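Local coordinates for galacto-N-biose/lacto-N-biose I transporter substrate-binding protein (Bifidobacterium longum, PDB 2Z8F) that binds galacto-N-biose and lacto-N-biose I, and here lacto-N-tetraose, as the solute-binding protein of an ABC transporter, at residues E148-Q151 and E155-A158; P86-F89 and L93-D96; S183-A188 and D276-A281. One frame throughout, in Å; residues are numbered along the deposited sequence.

In the fold
Contacts 1 and 2 lie on opposite sides of the chain's centre, 43 Å apart between centres. This fits the two-lobed solute-binding fold, with the glycan held between the lobes. Contacts 1 and 3 are neighbours, with centres 16 Å apart, and they touch through Trp-277 and through a probable backbone hydrogen bond between Gln-151 and Asp-276. Trp-277 NE1 makes a probable hydrogen bond of 2.8 Å to Pro-150 O, and CE2 packs 3.4 Å from Phe-156 CD1. The nearest atoms of contacts 2 and 3 are about 12 Å apart. The side chain of Val-88 is about 12 Å from both the glucose and N-acetylglucosamine units of the glycan, that of Leu-185 about 13 Å from the latter.

Contact 1. Residues E148-Q151 and E155-A158; sequences EIPQ and EFIA
Glu-148 reaches across to Glu-155 at the protein surface. Its OE1 lies 2.9 Å from Glu-155 OE2. Both atoms are acceptors, so this is a meeting of like charges and not a hydrogen bond. The two side chains cross at about a right angle, with their carboxylate planes 62° apart. Such closeness would probably raise the proton affinity of one of the pair.

Ile-149 packs on Tyr-134 and Tyr-136 of strand 132-137. Pro-150 carries the apolar part of the contact. Its ring turns the CB corner to the first turn of the helix. CB sits 3.5 Å from Glu-155 CG and equally near the backbone N of Phe-156. Glu-155 CG stands opposite its own backbone N (chi1 177°), and the chain then bends at chi2. The methylene thus lies on the proline while the carboxylate turns toward Glu-148. Pro-150 CB also meets Phe-156 CB at 4.0 Å and lies oblique to the phenylalanine ring. Gln-151 joins Asp-276 by a backbone hydrogen bond.

The loop 148-151 therefore folds back on the start of helix 153-165. Thr-152 OG1, between the segments, accepts a hydrogen bond from Glu-155 N. On the helix side, the ring of Phe-156 meets that of Phe-215 from helix 207-221. The contact so joins the start of helix 153-165 to the central strand 132-137 of a three-stranded antiparallel sheet and to the loop after strand 269-273.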
ATOM      1  N   GLU A 148      -2.795  26.786  -7.704  1.00 30.58           N
ATOM      2  CA  GLU A 148      -1.684  25.873  -7.956  1.00 30.86           C
ATOM      3  C   GLU A 148      -1.651  24.952  -6.750  1.00 29.89           C
ATOM      4  O   GLU A 148      -2.031  25.384  -5.657  1.00 30.66           O
ATOM      5  CB  GLU A 148      -0.361  26.652  -8.015  1.00 31.80           C
ATOM      6  CG  GLU A 148       0.393  26.553  -6.699  1.00 35.78           C
ATOM      7  CD  GLU A 148       1.529  27.527  -6.526  1.00 41.18           C
ATOM      8  OE1 GLU A 148       1.355  28.457  -5.704  1.00 42.49           O
ATOM      9  OE2 GLU A 148       2.593  27.351  -7.169  1.00 43.57           O
ATOM     10  N   ILE A 149      -1.183  23.716  -6.916  1.00 28.45           N
ATOM     11  CA  ILE A 149      -0.869  22.875  -5.758  1.00 27.61           C
ATOM     12  C   ILE A 149       0.343  23.489  -5.030  1.00 27.19           C
ATOM     13  O   ILE A 149       1.423  23.587  -5.606  1.00 26.09           O
ATOM     14  CB  ILE A 149      -0.596  21.409  -6.177  1.00 27.74           C
ATOM     15  CG1 ILE A 149      -1.838  20.776  -6.829  1.00 28.67           C
ATOM     16  CG2 ILE A 149      -0.143  20.539  -4.986  1.00 28.31           C
ATOM     17  CD1 ILE A 149      -3.085  20.857  -6.019  1.00 31.51           C
ATOM     18  N   PRO A 150       0.158  23.936  -3.776  1.00 26.88           N
ATOM     19  CA  PRO A 150       1.257  24.556  -3.025  1.00 26.67           C
ATOM     20  C   PRO A 150       2.436  23.586  -2.924  1.00 25.66           C
ATOM     21  O   PRO A 150       2.224  22.421  -2.637  1.00 24.59           O
ATOM     22  CB  PRO A 150       0.625  24.792  -1.653  1.00 27.31           C
ATOM     23  CG  PRO A 150      -0.864  25.001  -1.988  1.00 27.45           C
ATOM     24  CD  PRO A 150      -1.092  23.900  -2.989  1.00 27.23           C
ATOM     25  N   GLN A 151       3.668  24.028  -3.184  1.00 25.03           N
ATOM     26  CA  GLN A 151       4.754  23.032  -3.217  1.00 24.94           C
ATOM     27  C   GLN A 151       5.658  22.948  -1.983  1.00 23.99           C
ATOM     28  O   GLN A 151       6.481  22.032  -1.886  1.00 24.78           O
ATOM     29  CB  GLN A 151       5.602  23.142  -4.493  1.00 25.80           C
ATOM     30  CG  GLN A 151       4.858  22.688  -5.771  1.00 27.71           C
ATOM     31  CD  GLN A 151       4.378  21.238  -5.698  1.00 30.73           C
ATOM     32  OE1 GLN A 151       3.180  20.964  -5.553  1.00 31.16           O
ATOM     33  NE2 GLN A 151       5.311  20.304  -5.789  1.00 29.63           N
ATOM     34  N   GLU A 155       3.476  26.886   2.483  1.00 21.55           N
ATOM     35  CA  GLU A 155       2.473  27.397   1.557  1.00 22.84           C
ATOM     36  C   GLU A 155       1.234  26.505   1.599  1.00 21.92           C
ATOM     37  O   GLU A 155       0.098  27.002   1.516  1.00 22.20           O
ATOM     38  CB  GLU A 155       3.027  27.490   0.132  1.00 23.64           C
ATOM     39  CG  GLU A 155       1.981  27.943  -0.894  1.00 29.23           C
ATOM     40  CD  GLU A 155       2.455  29.108  -1.751  1.00 36.74           C
ATOM     41  OE1 GLU A 155       3.042  30.068  -1.187  1.00 41.23           O
ATOM     42  OE2 GLU A 155       2.237  29.073  -2.983  1.00 36.90           O
ATOM     43  N   PHE A 156       1.458  25.198   1.726  1.00 20.09           N
ATOM     44  CA  PHE A 156       0.342  24.246   1.831  1.00 20.26           C
ATOM     45  C   PHE A 156      -0.484  24.483   3.085  1.00 20.21           C
ATOM     46  O   PHE A 156      -1.730  24.511   3.038  1.00 19.58           O
ATOM     47  CB  PHE A 156       0.821  22.791   1.803  1.00 20.75           C
ATOM     48  CG  PHE A 156      -0.301  21.812   1.695  1.00 20.80           C
ATOM     49  CD1 PHE A 156      -0.668  21.319   0.459  1.00 21.89           C
ATOM     50  CD2 PHE A 156      -1.027  21.423   2.822  1.00 20.86           C
ATOM     51  CE1 PHE A 156      -1.724  20.412   0.348  1.00 20.51           C
ATOM     52  CE2 PHE A 156      -2.094  20.524   2.713  1.00 21.88           C
ATOM     53  CZ  PHE A 156      -2.435  20.031   1.479  1.00 21.26           C
ATOM     54  N   ILE A 157       0.194  24.630   4.216  1.00 18.64           N
ATOM     55  CA  ILE A 157      -0.479  24.883   5.492  1.00 19.12           C
ATOM     56  C   ILE A 157      -1.327  26.172   5.430  1.00 19.65           C
ATOM     57  O   ILE A 157      -2.472  26.178   5.889  1.00 20.23           O
ATOM     58  CB  ILE A 157       0.547  24.884   6.664  1.00 19.42           C
ATOM     59  CG1 ILE A 157       1.099  23.464   6.882  1.00 20.20           C
ATOM     60  CG2 ILE A 157      -0.089  25.421   7.959  1.00 20.02           C
ATOM     61  CD1 ILE A 157       2.387  23.368   7.724  1.00 20.68           C
ATOM     62  N   ALA A 158      -0.790  27.231   4.828  1.00 19.81           N
ATOM     63  CA  ALA A 158      -1.541  28.489   4.639  1.00 20.70           C
ATOM     64  C   ALA A 158      -2.816  28.269   3.818  1.00 20.61           C
ATOM     65  O   ALA A 158      -3.905  28.735   4.193  1.00 21.28           O
ATOM     66  CB  ALA A 158      -0.634  29.586   3.986  1.00 21.53           C
TER

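Contact 2. Residues P86-F89 and L93-D96; sequences PEVF and LLQD
Val-88 overlaps two successive leucines, using a different methyl for each. Its CG2 lies 3.8 Å from Leu-94 CD2, while CG1 and CB face Leu-93 CD1. Both leucine side chains cross the valine at about a right angle. In Leu-94, CD2 meets the valine alone. CD1 lies between Val-88 CG2 and Phe-89, 3.9 Å from Phe-89 CA. Chi1 of -51° sets CG of Leu-94 opposite its own carbonyl carbon and brings it to the helix; chi2 then spreads the two methyls.

The backbone ties the same residues together. Leu-93 N donates to Val-88 O at 3.0 Å, with an N-H...O angle of 162°. The donor lies nearly along the C=O axis. A bond from residue i+5 back to residue i, with an apolar contact between the same two residues, is consistent with a Schellman motif at the end of helix 85-90. Next to it, water 1 joins the two segments. It donates to Phe-89 O (2.9 Å) and accepts from Leu-94 N (3.0 Å).

Around the contact, Val-88 touches Ile-62 and Leu-93 touches Val-69, both on helix 61-71. The ring of Phe-89 meets Tyr-123 edge-to-face, and Leu-94 packs on the same tyrosine.

No charged side chain bridges the two segments. Methyl packing holds the turn, while one direct bond and one water use the carbonyls of Val-88 and Phe-89, which lie close to the helix end.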
ATOM      1  N   PRO A  86       9.148  -9.927   5.117  1.00 20.07           N
ATOM      2  CA  PRO A  86      10.206 -10.289   6.082  1.00 20.63           C
ATOM      3  C   PRO A  86       9.626 -10.924   7.355  1.00 20.37           C
ATOM      4  O   PRO A  86      10.172 -11.896   7.871  1.00 21.18           O
ATOM      5  CB  PRO A  86      10.912  -8.937   6.339  1.00 20.47           C
ATOM      6  CG  PRO A  86      10.660  -8.135   5.087  1.00 20.47           C
ATOM      7  CD  PRO A  86       9.190  -8.489   4.795  1.00 20.40           C
ATOM      8  N   GLU A  87       8.483 -10.430   7.804  1.00 20.32           N
ATOM      9  CA  GLU A  87       7.836 -10.957   9.004  1.00 20.87           C
ATOM     10  C   GLU A  87       7.405 -12.416   8.824  1.00 21.47           C
ATOM     11  O   GLU A  87       7.712 -13.275   9.645  1.00 20.76           O
ATOM     12  CB  GLU A  87       6.632 -10.096   9.332  1.00 20.97           C
ATOM     13  CG  GLU A  87       5.946 -10.448  10.650  1.00 21.52           C
ATOM     14  CD  GLU A  87       5.025  -9.333  11.141  1.00 21.84           C
ATOM     15  OE1 GLU A  87       5.223  -8.141  10.797  1.00 23.20           O
ATOM     16  OE2 GLU A  87       4.097  -9.655  11.874  1.00 24.09           O
ATOM     17  N   VAL A  88       6.704 -12.704   7.729  1.00 20.98           N
ATOM     18  CA  VAL A  88       6.222 -14.059   7.544  1.00 21.30           C
ATOM     19  C   VAL A  88       7.353 -15.022   7.181  1.00 21.68           C
ATOM     20  O   VAL A  88       7.275 -16.205   7.489  1.00 21.91           O
ATOM     21  CB  VAL A  88       5.020 -14.140   6.564  1.00 21.77           C
ATOM     22  CG1 VAL A  88       3.825 -13.397   7.145  1.00 22.76           C
ATOM     23  CG2 VAL A  88       5.387 -13.627   5.173  1.00 19.96           C
ATOM     24  N   PHE A  89       8.407 -14.503   6.553  1.00 21.30           N
ATOM     25  CA  PHE A  89       9.608 -15.307   6.317  1.00 22.25           C
ATOM     26  C   PHE A  89      10.206 -15.731   7.660  1.00 22.37           C
ATOM     27  O   PHE A  89      10.482 -16.914   7.892  1.00 22.03           O
ATOM     28  CB  PHE A  89      10.654 -14.522   5.524  1.00 22.51           C
ATOM     29  CG  PHE A  89      12.027 -15.132   5.585  1.00 23.95           C
ATOM     30  CD1 PHE A  89      12.397 -16.146   4.705  1.00 27.36           C
ATOM     31  CD2 PHE A  89      12.927 -14.733   6.570  1.00 26.06           C
ATOM     32  CE1 PHE A  89      13.667 -16.726   4.785  1.00 30.63           C
ATOM     33  CE2 PHE A  89      14.195 -15.307   6.658  1.00 30.05           C
ATOM     34  CZ  PHE A  89      14.568 -16.299   5.764  1.00 30.99           C
ATOM     35  N   LEU A  93       6.954 -19.228   7.420  1.00 23.93           N
ATOM     36  CA  LEU A  93       5.707 -19.523   6.705  1.00 23.08           C
ATOM     37  C   LEU A  93       5.845 -19.658   5.177  1.00 22.68           C
ATOM     38  O   LEU A  93       4.882 -20.040   4.499  1.00 22.22           O
ATOM     39  CB  LEU A  93       4.638 -18.472   7.029  1.00 23.63           C
ATOM     40  CG  LEU A  93       4.385 -18.168   8.512  1.00 24.52           C
ATOM     41  CD1 LEU A  93       3.324 -17.080   8.591  1.00 26.73           C
ATOM     42  CD2 LEU A  93       3.947 -19.437   9.274  1.00 23.48           C
ATOM     43  N   LEU A  94       7.023 -19.341   4.648  1.00 21.12           N
ATOM     44  CA  LEU A  94       7.226 -19.312   3.198  1.00 21.10           C
ATOM     45  C   LEU A  94       8.040 -20.484   2.673  1.00 21.61           C
ATOM     46  O   LEU A  94       8.758 -21.143   3.429  1.00 21.68           O
ATOM     47  CB  LEU A  94       7.923 -18.004   2.793  1.00 21.03           C
ATOM     48  CG  LEU A  94       7.267 -16.726   3.332  1.00 20.80           C
ATOM     49  CD1 LEU A  94       7.942 -15.493   2.788  1.00 20.39           C
ATOM     50  CD2 LEU A  94       5.771 -16.689   2.991  1.00 19.61           C
ATOM     51  N   GLN A  95       7.930 -20.706   1.364  1.00 21.05           N
ATOM     52  CA  GLN A  95       8.725 -21.698   0.646  1.00 21.81           C
ATOM     53  C   GLN A  95       9.654 -21.029  -0.366  1.00 21.72           C
ATOM     54  O   GLN A  95       9.215 -20.212  -1.172  1.00 21.40           O
ATOM     55  CB  GLN A  95       7.797 -22.663  -0.098  1.00 22.28           C
ATOM     56  CG  GLN A  95       8.573 -23.795  -0.715  1.00 23.67           C
ATOM     57  CD  GLN A  95       7.717 -24.893  -1.327  1.00 24.16           C
ATOM     58  OE1 GLN A  95       8.173 -25.575  -2.230  1.00 24.56           O
ATOM     59  NE2 GLN A  95       6.495 -25.080  -0.831  1.00 25.21           N
ATOM     60  N   ASP A  96      10.943 -21.370  -0.306  1.00 22.23           N
ATOM     61  CA  ASP A  96      11.938 -20.901  -1.264  1.00 22.59           C
ATOM     62  C   ASP A  96      11.567 -21.406  -2.659  1.00 21.83           C
ATOM     63  O   ASP A  96      11.516 -22.616  -2.884  1.00 22.41           O
ATOM     64  CB  ASP A  96      13.307 -21.460  -0.835  1.00 23.11           C
ATOM     65  CG  ASP A  96      14.424 -21.139  -1.811  1.00 25.58           C
ATOM     66  OD1 ASP A  96      14.151 -20.592  -2.888  1.00 25.56           O
ATOM     67  OD2 ASP A  96      15.598 -21.485  -1.496  1.00 27.87           O
TER
HETATM   68  O   HOH W   1       9.718 -18.715   5.702  1.00 26.44           O

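Contact 3. Residues S183-A188 and D276-A281; sequences SGLAGA and DWFGNA
Leu-185 covers one face of the Phe-278 ring. Its CD2 makes a CH-pi contact, 3.9 Å from the ring centroid and 16° off the normal. CD1 lies over the same face, 3.7 Å from Phe-278 CE1. The opposite face is backed by CB of Trp-277, so the ring is held between two aliphatic groups. Ala-188 adds a second point of packing, its CB 3.8 Å from Asn-280 CB.

Water 2 lies within donating distance of Leu-185 O (2.8 Å) and Phe-278 O (2.9 Å), though acceptors round it outnumber its protons.

Asn-280 shapes the loop. Its OD1 accepts from Phe-278 N at 2.9 Å, with the donor tilted 24° from the carbonyl plane. Chi1 of 48° turns the amide back over its own loop, where ND2 bonds Gly-275 O and Lys-283 O. Farther out, Phe-215 meets Phe-278 edge-to-face, and Tyr-216 of the same helix 207-221 touches both Leu-185 and Phe-278.

With an alanine at Phe-278, both Leu-185 methyls would lose their partner, and a gap is likely to open between helix 178-187 and the loop.

Apolar side-chain contacts join this buried interface, with a water between the two backbones as its polar element; the asparagine's bonds stay within the loop region.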
ATOM      1  N   SER A 183       4.256   6.150   7.661  1.00 16.72           N
ATOM      2  CA  SER A 183       5.564   5.508   7.483  1.00 16.76           C
ATOM      3  C   SER A 183       6.077   5.742   6.053  1.00 17.18           C
ATOM      4  O   SER A 183       7.254   6.084   5.842  1.00 17.55           O
ATOM      5  CB  SER A 183       5.503   4.002   7.776  1.00 17.87           C
ATOM      6  OG  SER A 183       4.671   3.326   6.850  1.00 17.02           O
ATOM      7  N   GLY A 184       5.188   5.626   5.072  1.00 16.99           N
ATOM      8  CA  GLY A 184       5.606   5.804   3.675  1.00 15.85           C
ATOM      9  C   GLY A 184       6.025   7.245   3.394  1.00 15.46           C
ATOM     10  O   GLY A 184       7.014   7.487   2.684  1.00 15.69           O
ATOM     11  N   LEU A 185       5.284   8.217   3.929  1.00 15.46           N
ATOM     12  CA  LEU A 185       5.616   9.645   3.730  1.00 15.35           C
ATOM     13  C   LEU A 185       6.957   9.975   4.369  1.00 16.31           C
ATOM     14  O   LEU A 185       7.814  10.615   3.745  1.00 16.09           O
ATOM     15  CB  LEU A 185       4.511  10.522   4.325  1.00 16.42           C
ATOM     16  CG  LEU A 185       3.156  10.373   3.601  1.00 13.96           C
ATOM     17  CD1 LEU A 185       2.144  11.147   4.416  1.00 15.65           C
ATOM     18  CD2 LEU A 185       3.226  10.956   2.195  1.00 14.94           C
ATOM     19  N   ALA A 186       7.149   9.532   5.611  1.00 16.32           N
ATOM     20  CA  ALA A 186       8.444   9.735   6.273  1.00 17.13           C
ATOM     21  C   ALA A 186       9.567   9.000   5.530  1.00 17.52           C
ATOM     22  O   ALA A 186      10.663   9.548   5.321  1.00 18.21           O
ATOM     23  CB  ALA A 186       8.366   9.289   7.719  1.00 17.59           C
ATOM     24  N   GLY A 187       9.262   7.791   5.058  1.00 17.08           N
ATOM     25  CA  GLY A 187      10.242   6.885   4.425  1.00 17.63           C
ATOM     26  C   GLY A 187      10.704   7.339   3.054  1.00 18.06           C
ATOM     27  O   GLY A 187      11.738   6.857   2.538  1.00 19.62           O
ATOM     28  N   ALA A 188       9.961   8.279   2.472  1.00 17.76           N
ATOM     29  CA  ALA A 188      10.253   8.775   1.116  1.00 17.74           C
ATOM     30  C   ALA A 188      11.681   9.304   1.063  1.00 17.92           C
ATOM     31  O   ALA A 188      12.342   9.199   0.036  1.00 19.09           O
ATOM     32  CB  ALA A 188       9.273   9.866   0.747  1.00 17.85           C
ATOM     33  N   ASP A 276       6.384  18.992  -1.778  1.00 20.22           N
ATOM     34  CA  ASP A 276       7.505  18.832  -0.868  1.00 20.51           C
ATOM     35  C   ASP A 276       7.052  19.160   0.557  1.00 20.18           C
ATOM     36  O   ASP A 276       7.533  20.121   1.185  1.00 21.09           O
ATOM     37  CB  ASP A 276       8.666  19.712  -1.333  1.00 20.73           C
ATOM     38  CG  ASP A 276       9.929  19.445  -0.564  1.00 23.07           C
ATOM     39  OD1 ASP A 276      10.030  18.378   0.053  1.00 27.20           O
ATOM     40  OD2 ASP A 276      10.824  20.320  -0.566  1.00 23.66           O
ATOM     41  N   TRP A 277       6.102  18.371   1.055  1.00 17.85           N
ATOM     42  CA  TRP A 277       5.458  18.686   2.337  1.00 18.00           C
ATOM     43  C   TRP A 277       5.991  17.914   3.537  1.00 17.38           C
ATOM     44  O   TRP A 277       5.669  18.268   4.690  1.00 17.04           O
ATOM     45  CB  TRP A 277       3.925  18.477   2.259  1.00 18.01           C
ATOM     46  CG  TRP A 277       3.306  19.112   1.064  1.00 17.37           C
ATOM     47  CD1 TRP A 277       3.623  20.323   0.512  1.00 17.58           C
ATOM     48  CD2 TRP A 277       2.243  18.573   0.269  1.00 17.27           C
ATOM     49  NE1 TRP A 277       2.851  20.552  -0.606  1.00 17.57           N
ATOM     50  CE2 TRP A 277       1.982  19.498  -0.764  1.00 18.85           C
ATOM     51  CE3 TRP A 277       1.504  17.376   0.316  1.00 19.37           C
ATOM     52  CZ2 TRP A 277       1.005  19.275  -1.748  1.00 19.12           C
ATOM     53  CZ3 TRP A 277       0.529  17.155  -0.678  1.00 18.23           C
ATOM     54  CH2 TRP A 277       0.298  18.098  -1.689  1.00 18.61           C
ATOM     55  N   PHE A 278       6.789  16.876   3.262  1.00 17.71           N
ATOM     56  CA  PHE A 278       7.154  15.864   4.246  1.00 17.83           C
ATOM     57  C   PHE A 278       8.652  15.705   4.415  1.00 17.98           C
ATOM     58  O   PHE A 278       9.110  14.685   4.923  1.00 18.02           O
ATOM     59  CB  PHE A 278       6.535  14.496   3.851  1.00 17.98           C
ATOM     60  CG  PHE A 278       5.073  14.578   3.494  1.00 18.15           C
ATOM     61  CD1 PHE A 278       4.102  14.668   4.496  1.00 19.09           C
ATOM     62  CD2 PHE A 278       4.668  14.563   2.159  1.00 17.71           C
ATOM     63  CE1 PHE A 278       2.749  14.760   4.175  1.00 17.97           C
ATOM     64  CE2 PHE A 278       3.323  14.676   1.817  1.00 19.08           C
ATOM     65  CZ  PHE A 278       2.356  14.773   2.829  1.00 18.13           C
ATOM     66  N   GLY A 279       9.417  16.724   3.993  1.00 17.19           N
ATOM     67  CA  GLY A 279      10.888  16.554   3.933  1.00 19.06           C
ATOM     68  C   GLY A 279      11.308  15.536   2.878  1.00 19.42           C
ATOM     69  O   GLY A 279      12.436  15.011   2.923  1.00 20.59           O
ATOM     70  N   ASN A 280      10.396  15.258   1.935  1.00 20.11           N
ATOM     71  CA  ASN A 280      10.543  14.174   0.960  1.00 20.04           C
ATOM     72  C   ASN A 280      11.395  14.544  -0.260  1.00 22.02           C
ATOM     73  O   ASN A 280      11.765  13.663  -1.038  1.00 21.50           O
ATOM     74  CB  ASN A 280       9.164  13.640   0.515  1.00 19.72           C
ATOM     75  CG  ASN A 280       8.186  14.741   0.141  1.00 19.23           C
ATOM     76  OD1 ASN A 280       7.937  15.679   0.914  1.00 19.57           O
ATOM     77  ND2 ASN A 280       7.608  14.629  -1.053  1.00 16.31           N
ATOM     78  N   ALA A 281      11.687  15.842  -0.410  1.00 24.06           N
ATOM     79  CA  ALA A 281      12.603  16.357  -1.452  1.00 24.71           C
ATOM     80  C   ALA A 281      12.370  15.758  -2.845  1.00 25.11           C
ATOM     81  O   ALA A 281      13.291  15.249  -3.488  1.00 25.86           O
ATOM     82  CB  ALA A 281      14.051  16.159  -1.018  1.00 25.48           C
TER
HETATM   83  O   HOH W   2      10.122  12.272   3.757  1.00 17.87           O